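Local coordinates for succinate-semialdehyde dehydrogenase (Synechococcus sp., PDB 4ITA), which oxidises succinic semialdehyde to succinate, probably with NADP+ as the electron acceptor, as a member of the aldehyde dehydrogenase family, at residues Leu166-Ile171 with Gly180-Leu185; Glu36-Tyr41 with Gly150-Leu155; Pro236-Pro241 with Arg269-Glu274; Pro345-Glu350 with Ala367-Val372. All blocks are in the same frame, centred on the assembly; numbering follows the deposited sequence.

Contact 1 (Leu166-Ile171 with Gly180-Leu185); sequences LAVEAI and GVFQTL. With EDO (1,2-ethanediol), chain E.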
loop_
_atom_site.group_PDB
_atom_site.type_symbol
_atom_site.label_atom_id
_atom_site.label_comp_id
_atom_site.label_asym_id
_atom_site.label_seq_id
_atom_site.Cartn_x
_atom_site.Cartn_y
_atom_site.Cartn_z
ATOM N N LEU A 166 -7.174 -21.058 17.314
ATOM C CA LEU A 166 -6.323 -21.558 18.393
ATOM C C LEU A 166 -5.343 -22.616 17.886
ATOM O O LEU A 166 -4.192 -22.664 18.316
ATOM C CB LEU A 166 -7.174 -22.109 19.532
ATOM C CG LEU A 166 -8.014 -21.053 20.244
ATOM C CD1 LEU A 166 -9.049 -21.711 21.146
ATOM C CD2 LEU A 166 -7.126 -20.095 21.030
ATOM N N ALA A 167 -5.792 -23.454 16.960
ATOM C CA ALA A 167 -4.922 -24.485 16.394
ATOM C C ALA A 167 -3.726 -23.893 15.658
ATOM O O ALA A 167 -2.613 -24.413 15.764
ATOM C CB ALA A 167 -5.710 -25.423 15.484
ATOM N N VAL A 168 -3.935 -22.814 14.909
ATOM C CA VAL A 168 -2.823 -22.195 14.193
ATOM C C VAL A 168 -1.772 -21.679 15.178
ATOM O O VAL A 168 -0.570 -21.911 14.988
ATOM C CB VAL A 168 -3.290 -21.070 13.254
ATOM C CG1 VAL A 168 -2.099 -20.285 12.725
ATOM C CG2 VAL A 168 -4.117 -21.651 12.110
ATOM N N GLU A 169 -2.212 -21.015 16.245
ATOM C CA GLU A 169 -1.261 -20.583 17.266
ATOM C C GLU A 169 -0.526 -21.772 17.881
ATOM O O GLU A 169 0.683 -21.716 18.071
ATOM C CB GLU A 169 -1.930 -19.740 18.363
ATOM C CG GLU A 169 -0.911 -19.296 19.414
ATOM C CD GLU A 169 -1.459 -18.480 20.570
ATOM O OE1 GLU A 169 -2.228 -17.530 20.358
ATOM O OE2 GLU A 169 -1.066 -18.755 21.723
ATOM N N ALA A 170 -1.254 -22.849 18.174
ATOM C CA ALA A 170 -0.642 -24.033 18.778
ATOM C C ALA A 170 0.391 -24.676 17.853
ATOM O O ALA A 170 1.426 -25.156 18.309
ATOM C CB ALA A 170 -1.706 -25.037 19.172
ATOM N N ILE A 171 0.124 -24.691 16.551
ATOM C CA ILE A 171 1.086 -25.216 15.584
ATOM C C ILE A 171 2.369 -24.398 15.638
ATOM O O ILE A 171 3.468 -24.944 15.671
ATOM C CB ILE A 171 0.510 -25.181 14.147
ATOM C CG1 ILE A 171 -0.577 -26.248 14.002
ATOM C CG2 ILE A 171 1.612 -25.415 13.117
ATOM C CD1 ILE A 171 -1.462 -26.055 12.780
ATOM N N GLY A 180 4.748 -14.748 21.841
ATOM C CA GLY A 180 4.496 -13.370 21.436
ATOM C C GLY A 180 4.759 -13.086 19.974
ATOM O O GLY A 180 4.412 -12.016 19.475
ATOM N N VAL A 181 5.389 -14.027 19.277
ATOM C CA VAL A 181 5.642 -13.833 17.858
ATOM C C VAL A 181 4.362 -13.985 17.041
ATOM O O VAL A 181 4.175 -13.289 16.042
ATOM C CB VAL A 181 6.781 -14.759 17.372
ATOM C CG1 VAL A 181 6.859 -14.801 15.849
ATOM C CG2 VAL A 181 8.105 -14.302 17.980
ATOM N N PHE A 182 3.492 -14.897 17.454
ATOM C CA PHE A 182 2.180 -15.037 16.833
ATOM C C PHE A 182 1.156 -15.243 17.934
ATOM O O PHE A 182 1.317 -16.135 18.770
ATOM C CB PHE A 182 2.138 -16.221 15.856
ATOM C CG PHE A 182 0.830 -16.339 15.112
ATOM C CD1 PHE A 182 -0.294 -16.905 15.714
ATOM C CD2 PHE A 182 0.729 -15.883 13.812
ATOM C CE1 PHE A 182 -1.503 -16.999 15.024
ATOM C CE2 PHE A 182 -0.474 -15.975 13.115
ATOM C CZ PHE A 182 -1.588 -16.533 13.726
ATOM N N GLN A 183 0.098 -14.441 17.932
ATOM C CA GLN A 183 -0.948 -14.601 18.933
ATOM C C GLN A 183 -2.316 -14.514 18.306
ATOM O O GLN A 183 -2.626 -13.558 17.595
ATOM C CB GLN A 183 -0.836 -13.545 20.038
ATOM C CG GLN A 183 0.427 -13.645 20.891
ATOM C CD GLN A 183 0.499 -12.527 21.917
ATOM O OE1 GLN A 183 0.118 -12.697 23.081
ATOM N NE2 GLN A 183 0.966 -11.368 21.484
ATOM N N THR A 184 -3.137 -15.512 18.593
ATOM C CA THR A 184 -4.546 -15.487 18.246
ATOM C C THR A 184 -5.331 -14.676 19.263
ATOM O O THR A 184 -5.226 -14.902 20.471
ATOM C CB THR A 184 -5.077 -16.911 18.188
ATOM O OG1 THR A 184 -4.572 -17.520 16.996
ATOM C CG2 THR A 184 -6.608 -16.944 18.177
ATOM N N LEU A 185 -6.091 -13.707 18.767
ATOM C CA LEU A 185 -6.963 -12.891 19.607
ATOM C C LEU A 185 -8.390 -13.356 19.434
ATOM O O LEU A 185 -8.984 -13.179 18.363
ATOM C CB LEU A 185 -6.859 -11.407 19.233
ATOM C CG LEU A 185 -5.454 -10.805 19.161
ATOM C CD1 LEU A 185 -5.541 -9.331 18.797
ATOM C CD2 LEU A 185 -4.701 -10.982 20.471
HETATM C C1 EDO E . 2.847 -19.062 19.257
HETATM O O1 EDO E . 3.044 -19.087 20.674
HETATM C C2 EDO E . 4.116 -18.606 18.552
HETATM O O2 EDO E . 4.482 -17.285 18.966
HETATM O O HOH W 1 -3.020 -15.543 22.045
#

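Contact 2 (Glu36-Tyr41 with Gly150-Leu155); sequences EAFQAY and GNVAVL. With EDO (1,2-ethanediol), chain F.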
loop_
_atom_site.group_PDB
_atom_site.type_symbol
_atom_site.label_atom_id
_atom_site.label_comp_id
_atom_site.label_asym_id
_atom_site.label_seq_id
_atom_site.Cartn_x
_atom_site.Cartn_y
_atom_site.Cartn_z
ATOM N N GLU A 36 7.438 -6.714 23.055
ATOM C CA GLU A 36 8.639 -7.260 23.668
ATOM C C GLU A 36 9.196 -8.401 22.821
ATOM O O GLU A 36 10.407 -8.492 22.600
ATOM C CB GLU A 36 8.306 -7.751 25.068
ATOM C CG GLU A 36 9.485 -8.283 25.846
ATOM C CD GLU A 36 9.118 -8.513 27.295
ATOM O OE1 GLU A 36 8.870 -9.679 27.665
ATOM O OE2 GLU A 36 9.056 -7.519 28.052
ATOM N N ALA A 37 8.315 -9.270 22.339
ATOM C CA ALA A 37 8.759 -10.385 21.509
ATOM C C ALA A 37 9.410 -9.894 20.223
ATOM O O ALA A 37 10.424 -10.441 19.803
ATOM C CB ALA A 37 7.608 -11.323 21.202
ATOM N N PHE A 38 8.829 -8.869 19.600
ATOM C CA PHE A 38 9.377 -8.308 18.371
ATOM C C PHE A 38 10.800 -7.796 18.561
ATOM O O PHE A 38 11.653 -7.960 17.688
ATOM C CB PHE A 38 8.495 -7.174 17.842
ATOM C CG PHE A 38 9.109 -6.433 16.678
ATOM C CD1 PHE A 38 9.328 -7.082 15.464
ATOM C CD2 PHE A 38 9.469 -5.096 16.793
ATOM C CE1 PHE A 38 9.905 -6.419 14.393
ATOM C CE2 PHE A 38 10.042 -4.420 15.719
ATOM C CZ PHE A 38 10.261 -5.080 14.518
ATOM N N GLN A 39 11.066 -7.173 19.703
ATOM C CA GLN A 39 12.385 -6.598 19.935
ATOM C C GLN A 39 13.477 -7.659 19.887
ATOM O O GLN A 39 14.583 -7.398 19.405
ATOM C CB GLN A 39 12.415 -5.809 21.245
ATOM C CG GLN A 39 11.775 -4.446 21.099
ATOM C CD GLN A 39 12.360 -3.672 19.923
ATOM O OE1 GLN A 39 13.578 -3.624 19.730
ATOM N NE2 GLN A 39 11.486 -3.076 19.122
ATOM N N ALA A 40 13.152 -8.872 20.327
ATOM C CA ALA A 40 14.095 -9.978 20.240
ATOM C C ALA A 40 14.001 -10.689 18.892
ATOM O O ALA A 40 15.015 -11.073 18.317
ATOM C CB ALA A 40 13.870 -10.962 21.373
ATOM N N TYR A 41 12.782 -10.847 18.386
ATOM C CA TYR A 41 12.551 -11.636 17.182
ATOM C C TYR A 41 13.181 -10.996 15.949
ATOM O O TYR A 41 13.684 -11.692 15.065
ATOM C CB TYR A 41 11.055 -11.897 16.980
ATOM C CG TYR A 41 10.759 -12.872 15.865
ATOM C CD1 TYR A 41 11.136 -14.209 15.967
ATOM C CD2 TYR A 41 10.101 -12.464 14.717
ATOM C CE1 TYR A 41 10.870 -15.110 14.957
ATOM C CE2 TYR A 41 9.823 -13.364 13.692
ATOM C CZ TYR A 41 10.225 -14.683 13.815
ATOM O OH TYR A 41 9.960 -15.586 12.813
ATOM N N GLY A 150 10.528 -11.329 9.963
ATOM C CA GLY A 150 10.862 -10.835 11.288
ATOM C C GLY A 150 9.800 -9.954 11.926
ATOM O O GLY A 150 10.049 -9.379 12.986
ATOM N N ASN A 151 8.640 -9.823 11.287
ATOM C CA ASN A 151 7.487 -9.210 11.936
ATOM C C ASN A 151 6.925 -10.150 12.998
ATOM O O ASN A 151 7.214 -11.349 13.003
ATOM C CB ASN A 151 6.377 -8.935 10.916
ATOM C CG ASN A 151 6.651 -7.729 10.027
ATOM O OD1 ASN A 151 7.242 -6.736 10.450
ATOM N ND2 ASN A 151 6.180 -7.801 8.787
ATOM N N VAL A 152 6.123 -9.602 13.905
ATOM C CA VAL A 152 5.269 -10.446 14.733
ATOM C C VAL A 152 3.820 -10.159 14.343
ATOM O O VAL A 152 3.531 -9.154 13.674
ATOM C CB VAL A 152 5.506 -10.255 16.244
ATOM C CG1 VAL A 152 6.960 -10.540 16.582
ATOM C CG2 VAL A 152 5.101 -8.857 16.695
ATOM N N ALA A 153 2.909 -11.051 14.722
ATOM C CA ALA A 153 1.542 -10.932 14.253
ATOM C C ALA A 153 0.521 -11.209 15.329
ATOM O O ALA A 153 0.715 -12.068 16.193
ATOM C CB ALA A 153 1.312 -11.859 13.077
ATOM N N VAL A 154 -0.572 -10.462 15.270
ATOM C CA VAL A 154 -1.763 -10.772 16.047
ATOM C C VAL A 154 -2.886 -11.056 15.062
ATOM O O VAL A 154 -3.078 -10.314 14.096
ATOM C CB VAL A 154 -2.130 -9.658 17.071
ATOM C CG1 VAL A 154 -1.058 -9.569 18.154
ATOM C CG2 VAL A 154 -2.317 -8.297 16.381
ATOM N N LEU A 155 -3.595 -12.151 15.300
ATOM C CA LEU A 155 -4.658 -12.609 14.412
ATOM C C LEU A 155 -6.024 -12.417 15.045
ATOM O O LEU A 155 -6.275 -12.919 16.141
ATOM C CB LEU A 155 -4.477 -14.094 14.116
ATOM C CG LEU A 155 -5.654 -14.825 13.460
ATOM C CD1 LEU A 155 -5.929 -14.336 12.043
ATOM C CD2 LEU A 155 -5.430 -16.338 13.483
HETATM C C1 EDO F . 5.695 -9.800 5.772
HETATM O O1 EDO F . 4.658 -9.397 6.691
HETATM C C2 EDO F . 6.142 -8.636 4.903
HETATM O O2 EDO F . 5.081 -8.388 3.968
#

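Contact 3 (Pro236-Pro241 with Arg269-Glu274); sequences PFVVFP and RFILHE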
loop_
_atom_site.group_PDB
_atom_site.type_symbol
_atom_site.label_atom_id
_atom_site.label_comp_id
_atom_site.label_asym_id
_atom_site.label_seq_id
_atom_site.Cartn_x
_atom_site.Cartn_y
_atom_site.Cartn_z
ATOM N N PRO A 236 -15.510 -13.801 -13.708
ATOM C CA PRO A 236 -16.078 -14.377 -14.927
ATOM C C PRO A 236 -15.362 -15.670 -15.320
ATOM O O PRO A 236 -14.182 -15.873 -15.019
ATOM C CB PRO A 236 -15.814 -13.289 -15.964
ATOM C CG PRO A 236 -14.540 -12.663 -15.499
ATOM C CD PRO A 236 -14.620 -12.662 -14.003
ATOM N N PHE A 237 -16.115 -16.553 -15.969
ATOM C CA PHE A 237 -15.594 -17.784 -16.540
ATOM C C PHE A 237 -16.113 -17.760 -17.975
ATOM O O PHE A 237 -17.294 -18.034 -18.232
ATOM C CB PHE A 237 -16.139 -18.980 -15.749
ATOM C CG PHE A 237 -15.466 -20.302 -16.051
ATOM C CD1 PHE A 237 -15.926 -21.115 -17.078
ATOM C CD2 PHE A 237 -14.412 -20.755 -15.269
ATOM C CE1 PHE A 237 -15.328 -22.342 -17.327
ATOM C CE2 PHE A 237 -13.803 -21.976 -15.522
ATOM C CZ PHE A 237 -14.268 -22.773 -16.556
ATOM N N VAL A 238 -15.243 -17.362 -18.895
ATOM C CA VAL A 238 -15.628 -17.081 -20.270
ATOM C C VAL A 238 -15.276 -18.265 -21.147
ATOM O O VAL A 238 -14.146 -18.746 -21.116
ATOM C CB VAL A 238 -14.908 -15.820 -20.791
ATOM C CG1 VAL A 238 -15.430 -15.465 -22.166
ATOM C CG2 VAL A 238 -15.110 -14.633 -19.838
ATOM N N VAL A 239 -16.248 -18.750 -21.917
ATOM C CA VAL A 239 -16.028 -19.918 -22.759
ATOM C C VAL A 239 -16.314 -19.597 -24.217
ATOM O O VAL A 239 -17.437 -19.250 -24.573
ATOM C CB VAL A 239 -16.886 -21.116 -22.306
ATOM C CG1 VAL A 239 -16.549 -22.356 -23.132
ATOM C CG2 VAL A 239 -16.664 -21.397 -20.825
ATOM N N PHE A 240 -15.289 -19.713 -25.053
ATOM C CA PHE A 240 -15.398 -19.334 -26.460
ATOM C C PHE A 240 -15.371 -20.553 -27.400
ATOM O O PHE A 240 -15.093 -21.669 -26.957
ATOM C CB PHE A 240 -14.359 -18.245 -26.792
ATOM C CG PHE A 240 -14.951 -16.866 -26.831
ATOM C CD1 PHE A 240 -15.834 -16.459 -25.837
ATOM C CD2 PHE A 240 -14.655 -15.986 -27.858
ATOM C CE1 PHE A 240 -16.403 -15.204 -25.866
ATOM C CE2 PHE A 240 -15.227 -14.722 -27.890
ATOM C CZ PHE A 240 -16.103 -14.331 -26.897
ATOM N N PRO A 241 -15.699 -20.352 -28.691
ATOM C CA PRO A 241 -15.962 -21.521 -29.545
ATOM C C PRO A 241 -14.803 -22.503 -29.757
ATOM O O PRO A 241 -15.064 -23.674 -30.040
ATOM C CB PRO A 241 -16.387 -20.889 -30.874
ATOM C CG PRO A 241 -16.959 -19.563 -30.488
ATOM C CD PRO A 241 -16.084 -19.095 -29.365
ATOM N N ARG A 269 -19.763 -16.040 -12.617
ATOM C CA ARG A 269 -20.530 -15.642 -13.797
ATOM C C ARG A 269 -19.957 -16.332 -15.024
ATOM O O ARG A 269 -18.832 -16.051 -15.439
ATOM C CB ARG A 269 -20.504 -14.112 -13.962
ATOM C CG ARG A 269 -21.211 -13.357 -12.816
ATOM C CD ARG A 269 -21.089 -11.821 -12.940
ATOM N NE ARG A 269 -19.681 -11.475 -13.049
ATOM C CZ ARG A 269 -19.124 -10.775 -14.030
ATOM N NH1 ARG A 269 -19.865 -10.198 -14.977
ATOM N NH2 ARG A 269 -17.806 -10.621 -14.035
ATOM N N PHE A 270 -20.738 -17.253 -15.582
ATOM C CA PHE A 270 -20.351 -17.993 -16.770
ATOM C C PHE A 270 -20.816 -17.225 -17.988
ATOM O O PHE A 270 -22.007 -16.937 -18.128
ATOM C CB PHE A 270 -20.960 -19.396 -16.736
ATOM C CG PHE A 270 -20.337 -20.286 -15.698
ATOM C CD1 PHE A 270 -20.661 -20.148 -14.357
ATOM C CD2 PHE A 270 -19.395 -21.229 -16.061
ATOM C CE1 PHE A 270 -20.062 -20.953 -13.399
ATOM C CE2 PHE A 270 -18.795 -22.043 -15.112
ATOM C CZ PHE A 270 -19.130 -21.898 -13.776
ATOM N N ILE A 271 -19.858 -16.863 -18.835
ATOM C CA ILE A 271 -20.108 -16.027 -20.002
ATOM C C ILE A 271 -19.804 -16.855 -21.240
ATOM O O ILE A 271 -18.653 -17.177 -21.528
ATOM C CB ILE A 271 -19.275 -14.738 -19.926
ATOM C CG1 ILE A 271 -19.716 -13.924 -18.699
ATOM C CG2 ILE A 271 -19.429 -13.927 -21.208
ATOM C CD1 ILE A 271 -18.796 -12.772 -18.337
ATOM N N LEU A 272 -20.867 -17.253 -21.934
ATOM C CA LEU A 272 -20.771 -18.272 -22.970
ATOM C C LEU A 272 -20.987 -17.691 -24.354
ATOM O O LEU A 272 -22.003 -17.035 -24.605
ATOM C CB LEU A 272 -21.823 -19.357 -22.718
ATOM C CG LEU A 272 -21.889 -19.903 -21.290
ATOM C CD1 LEU A 272 -22.963 -20.982 -21.191
ATOM C CD2 LEU A 272 -20.544 -20.442 -20.860
ATOM N N HIS A 273 -20.040 -17.934 -25.257
ATOM C CA HIS A 273 -20.250 -17.555 -26.653
ATOM C C HIS A 273 -21.460 -18.312 -27.209
ATOM O O HIS A 273 -21.594 -19.520 -26.995
ATOM C CB HIS A 273 -19.009 -17.859 -27.493
ATOM C CG HIS A 273 -19.062 -17.262 -28.862
ATOM N ND1 HIS A 273 -19.904 -17.731 -29.847
ATOM C CD2 HIS A 273 -18.389 -16.221 -29.402
ATOM C CE1 HIS A 273 -19.739 -17.008 -30.942
ATOM N NE2 HIS A 273 -18.828 -16.082 -30.696
ATOM N N GLU A 274 -22.338 -17.603 -27.921
ATOM C CA GLU A 274 -23.578 -18.200 -28.419
ATOM C C GLU A 274 -23.377 -19.473 -29.246
ATOM O O GLU A 274 -24.249 -20.347 -29.255
ATOM C CB GLU A 274 -24.402 -17.173 -29.202
ATOM C CG GLU A 274 -23.713 -16.580 -30.406
ATOM C CD GLU A 274 -24.650 -15.723 -31.233
ATOM O OE1 GLU A 274 -24.257 -15.330 -32.350
ATOM O OE2 GLU A 274 -25.778 -15.452 -30.767
#

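Contact 4 (Pro345-Glu350 with Ala367-Val372); sequences PTILTE and AMVFTV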
loop_
_atom_site.group_PDB
_atom_site.type_symbol
_atom_site.label_atom_id
_atom_site.label_comp_id
_atom_site.label_asym_id
_atom_site.label_seq_id
_atom_site.Cartn_x
_atom_site.Cartn_y
_atom_site.Cartn_z
ATOM N N PRO A 345 -26.482 -26.866 -5.324
ATOM C CA PRO A 345 -25.963 -26.295 -6.571
ATOM C C PRO A 345 -27.107 -25.726 -7.402
ATOM O O PRO A 345 -28.132 -26.385 -7.587
ATOM C CB PRO A 345 -25.340 -27.507 -7.263
ATOM C CG PRO A 345 -24.874 -28.365 -6.117
ATOM C CD PRO A 345 -25.949 -28.218 -5.070
ATOM N N THR A 346 -26.926 -24.503 -7.884
ATOM C CA THR A 346 -27.999 -23.756 -8.516
ATOM C C THR A 346 -27.471 -23.062 -9.761
ATOM O O THR A 346 -26.335 -22.591 -9.782
ATOM C CB THR A 346 -28.569 -22.705 -7.539
ATOM O OG1 THR A 346 -29.148 -23.364 -6.408
ATOM C CG2 THR A 346 -29.630 -21.823 -8.197
ATOM N N ILE A 347 -28.298 -23.006 -10.803
ATOM C CA ILE A 347 -27.950 -22.277 -12.014
ATOM C C ILE A 347 -29.079 -21.326 -12.363
ATOM O O ILE A 347 -30.238 -21.748 -12.456
ATOM C CB ILE A 347 -27.683 -23.226 -13.202
ATOM C CG1 ILE A 347 -26.515 -24.174 -12.889
ATOM C CG2 ILE A 347 -27.431 -22.426 -14.483
ATOM C CD1 ILE A 347 -26.349 -25.304 -13.898
ATOM N N LEU A 348 -28.736 -20.047 -12.519
ATOM C CA LEU A 348 -29.682 -19.006 -12.920
ATOM C C LEU A 348 -29.356 -18.518 -14.322
ATOM O O LEU A 348 -28.188 -18.281 -14.663
ATOM C CB LEU A 348 -29.629 -17.819 -11.952
ATOM C CG LEU A 348 -29.869 -18.089 -10.463
ATOM C CD1 LEU A 348 -29.691 -16.813 -9.652
ATOM C CD2 LEU A 348 -31.239 -18.704 -10.223
ATOM N N THR A 349 -30.398 -18.369 -15.133
ATOM C CA THR A 349 -30.263 -17.892 -16.500
ATOM C C THR A 349 -31.255 -16.762 -16.744
ATOM O O THR A 349 -32.147 -16.514 -15.923
ATOM C CB THR A 349 -30.560 -19.015 -17.505
ATOM O OG1 THR A 349 -31.937 -19.400 -17.392
ATOM C CG2 THR A 349 -29.673 -20.235 -17.245
ATOM N N GLU A 350 -31.089 -16.080 -17.872
ATOM C CA GLU A 350 -32.031 -15.045 -18.310
ATOM C C GLU A 350 -32.268 -13.998 -17.230
ATOM O O GLU A 350 -33.397 -13.564 -16.997
ATOM C CB GLU A 350 -33.369 -15.667 -18.729
ATOM C CG GLU A 350 -33.261 -16.724 -19.808
ATOM C CD GLU A 350 -34.599 -17.377 -20.111
ATOM O OE1 GLU A 350 -35.643 -16.736 -19.862
ATOM O OE2 GLU A 350 -34.601 -18.531 -20.589
ATOM N N ALA A 367 -24.484 -20.464 -9.851
ATOM C CA ALA A 367 -23.885 -19.912 -11.064
ATOM C C ALA A 367 -24.863 -19.008 -11.788
ATOM O O ALA A 367 -26.011 -19.393 -11.990
ATOM C CB ALA A 367 -23.461 -21.031 -11.982
ATOM N N MET A 368 -24.416 -17.813 -12.171
ATOM C CA MET A 368 -25.162 -16.971 -13.110
ATOM C C MET A 368 -24.628 -17.242 -14.513
ATOM O O MET A 368 -23.414 -17.306 -14.707
ATOM C CB MET A 368 -25.015 -15.477 -12.766
ATOM C CG MET A 368 -25.640 -15.040 -11.440
ATOM S SD MET A 368 -25.612 -13.229 -11.102
ATOM C CE MET A 368 -24.035 -13.069 -10.230
ATOM N N VAL A 369 -25.516 -17.416 -15.492
ATOM C CA VAL A 369 -25.086 -17.741 -16.851
ATOM C C VAL A 369 -25.566 -16.679 -17.831
ATOM O O VAL A 369 -26.700 -16.205 -17.740
ATOM C CB VAL A 369 -25.595 -19.135 -17.284
ATOM C CG1 VAL A 369 -25.094 -19.490 -18.683
ATOM C CG2 VAL A 369 -25.145 -20.189 -16.283
ATOM N N PHE A 370 -24.681 -16.309 -18.752
ATOM C CA PHE A 370 -24.946 -15.292 -19.761
ATOM C C PHE A 370 -24.495 -15.787 -21.121
ATOM O O PHE A 370 -23.580 -16.601 -21.217
ATOM C CB PHE A 370 -24.151 -14.027 -19.434
ATOM C CG PHE A 370 -24.366 -13.529 -18.043
ATOM C CD1 PHE A 370 -25.357 -12.600 -17.775
ATOM C CD2 PHE A 370 -23.590 -14.007 -16.992
ATOM C CE1 PHE A 370 -25.564 -12.145 -16.486
ATOM C CE2 PHE A 370 -23.798 -13.565 -15.699
ATOM C CZ PHE A 370 -24.785 -12.634 -15.443
ATOM N N THR A 371 -25.128 -15.278 -22.176
ATOM C CA THR A 371 -24.689 -15.571 -23.536
ATOM C C THR A 371 -24.222 -14.287 -24.217
ATOM O O THR A 371 -24.840 -13.229 -24.050
ATOM C CB THR A 371 -25.808 -16.237 -24.360
ATOM O OG1 THR A 371 -26.203 -17.463 -23.730
ATOM C CG2 THR A 371 -25.344 -16.549 -25.768
ATOM N N VAL A 372 -23.122 -14.377 -24.961
ATOM C CA VAL A 372 -22.589 -13.230 -25.696
ATOM C C VAL A 372 -22.298 -13.605 -27.149
ATOM O O VAL A 372 -22.193 -14.785 -27.483
ATOM C CB VAL A 372 -21.330 -12.635 -25.016
ATOM C CG1 VAL A 372 -21.674 -12.095 -23.632
ATOM C CG2 VAL A 372 -20.238 -13.673 -24.913
HETATM O O HOH W 2 -28.821 -16.602 -19.600
#

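Contact 1 (Leu166-Ile171 with Gly180-Leu185)
Helix 166-171 runs almost antiparallel to strand 182-185, their axes 164° apart and 7.7 Å at closest approach, with E169 and T184 nearest by CA. This is the helix-to-strand half of a beta-alpha-beta unit, strand 152-156, helix 162-175, strand 182-185, in the Rossmann-like cofactor domain of the aldehyde dehydrogenase fold. E169 supplies the polar grip. With CG anti to the backbone N (chi1 -180°) and the chain extended beyond it, the carboxylate reaches over to the strand backbone. There OE1 of E169 accepts from T184 N at 2.8 Å, nearly straight (164° at the hydrogen), through the anti lone pair. A water donates to the same OE1 and also to T184 O, so both backbone polar atoms of T184 lead to one carboxylate oxygen. Without this carboxylate, as with an alanine here, T184 N would probably lose its acceptor and the water one of its two mates. On the apolar side, CG1 of V168 meets CZ of F182 at 3.9 Å, approaching the ring obliquely, while F142 of helix 137-149 and A153 and L155 of the neighbouring strand also pack on that phenyl. The T184 hydroxyl is tied to A165 O, one residue before the helical segment. At the F182 backbone, a 1,2-ethanediol, probably from the crystallisation liquor, accepts from F182 N through its O2 at 3.0 Å.

Contact 2 (Glu36-Tyr41 with Gly150-Leu155)
Helix 36-41 runs roughly antiparallel to strand 152-155 (147° between chain directions), 9.2 Å apart by axis, with F38 nearest V152 and Y41 nearest G150 by CA. In this alpha/beta domain of Rossmann type, the N-terminal helix 24-41 thus covers the turn between helix 137-149 and the strand. G150 closes that helix with a Schellman motif; its positive phi (95°) would jam a CB against the preceding carbonyl, which calls for glycine. Two aromatic rings converge on its carbonyl. CE1 of F38 reaches G150 O at 3.3 Å, the oxygen lying at the ring edge in its plane, and CD2 of Y41 presents a second edge to G150 O at 3.5 Å. No hydrogen-bond partner for this buried oxygen is found in the model, so the ring edges are what surround it from the helix side. CG1 of V152 packs on the helix side, 3.9 Å from CB of F38 and near the edge of its ring, and 4.1 Å from CD2 of Y41. F38 and Y41 both carry CG anti to the backbone N, which sends the two rings out toward the turn. The Y41 hydroxyl is hydrogen-bonded to L147 O, and CE2 of Y41 stands 3.4 Å from N151 O.

Contact 3 (Pro236-Pro241 with Arg269-Glu274)
P241 points its CG at the face of H273, 3.5 Å from the imidazole centroid and 13° off the ring normal, a CH-pi contact over the centre; the side chains cross at about a right angle. The same imidazole turns its edge to the F240 face, the planes at 81° in an edge-to-face pair, with H273 CD2 3.8 Å from F240 CE2, while H273 CB also lies over that phenyl face. H273 is thus held between a proline over its face and a phenylalanine at its edge, and the torsion that keeps CG anti to the backbone N (chi1 -169°) directs the ring across to them. Its ND1 caps A275 N at the start of helix 274-289. Shortened to an alanine, the position would be likely to lose the cap on A275 N and open a gap beside P241 and F240. The strands beneath are parallel neighbours in the central sheet of the catalytic domain, joined through helix 245-257 as a beta-alpha-beta crossover; four backbone bonds, beginning with F237 N to R269 O at 2.8 Å, fix their register. F237 and F270 lie side by side on one face, rings oblique, with F237 CD1 3.6 Å from F270 CE2. On the other face I271 CD1 touches P236 CB at 3.8 Å, and R269 NH2 passes P236 CD at 3.8 Å on its way to A382 O.

Contact 4 (Pro345-Glu350 with Ala367-Val372)
I347 carries CG2 anti to its backbone N, beside the carbonyl carbon, and V369 holds CG2 anti to the carbonyl carbon; these settings bring the two methyls together obliquely, I347 CG2 to V369 CG2 at 3.7 Å. A367 shares their face of the sheet, its CB 4.5 Å from CG1 of I347, a looser touch. L348 and M368 point to the other face. The backbone evidence for pairing is three hydrogen bonds. A367 N donates to T346 O at 2.8 Å, the donor tilted 25° from the carbonyl plane, whereas L348 N meets A367 O at 2.9 Å almost straight (177° at the hydrogen). The third, V369 N to L348 O, is more bent. Beyond it direct pairing stops: a water accepts from E350 N at 2.9 Å and donates to V369 O at 2.8 Å, bridging the strands where they diverge. The carboxylate of E350 turns to K328 of the antiparallel strand 328-331, in a salt bridge. F270 and L272 of strand 267-273 pack on A367 and V369, continuing the apolar face. Such alternating bonds, with chain directions 32° apart, are those of a twisted parallel strand pair, here towards one margin of the mixed sheet in the aldehyde dehydrogenase catalytic domain.

Along the chain the contacts follow in series: contact 2 closes before contact 1 opens, then contacts 3 and 4. They form two clusters on opposite sides of the chain's centre. Contacts 1 and 2, centres 12 Å apart, meet through neighbouring strands 152-156 and 182-185, with L185 N 2.7 Å from L155 O. Contacts 3 and 4, centres 10 Å apart, share another sheet, where strands 267-273 and 366-372 are neighbours and F270 N lies 2.8 Å from M368 O. Between the clusters the centres stand about 42 to 48 Å apart without touching. This is consistent with separate cofactor-binding and catalytic domains, two of the three parts of the aldehyde dehydrogenase fold; NADPH is bound in this entry.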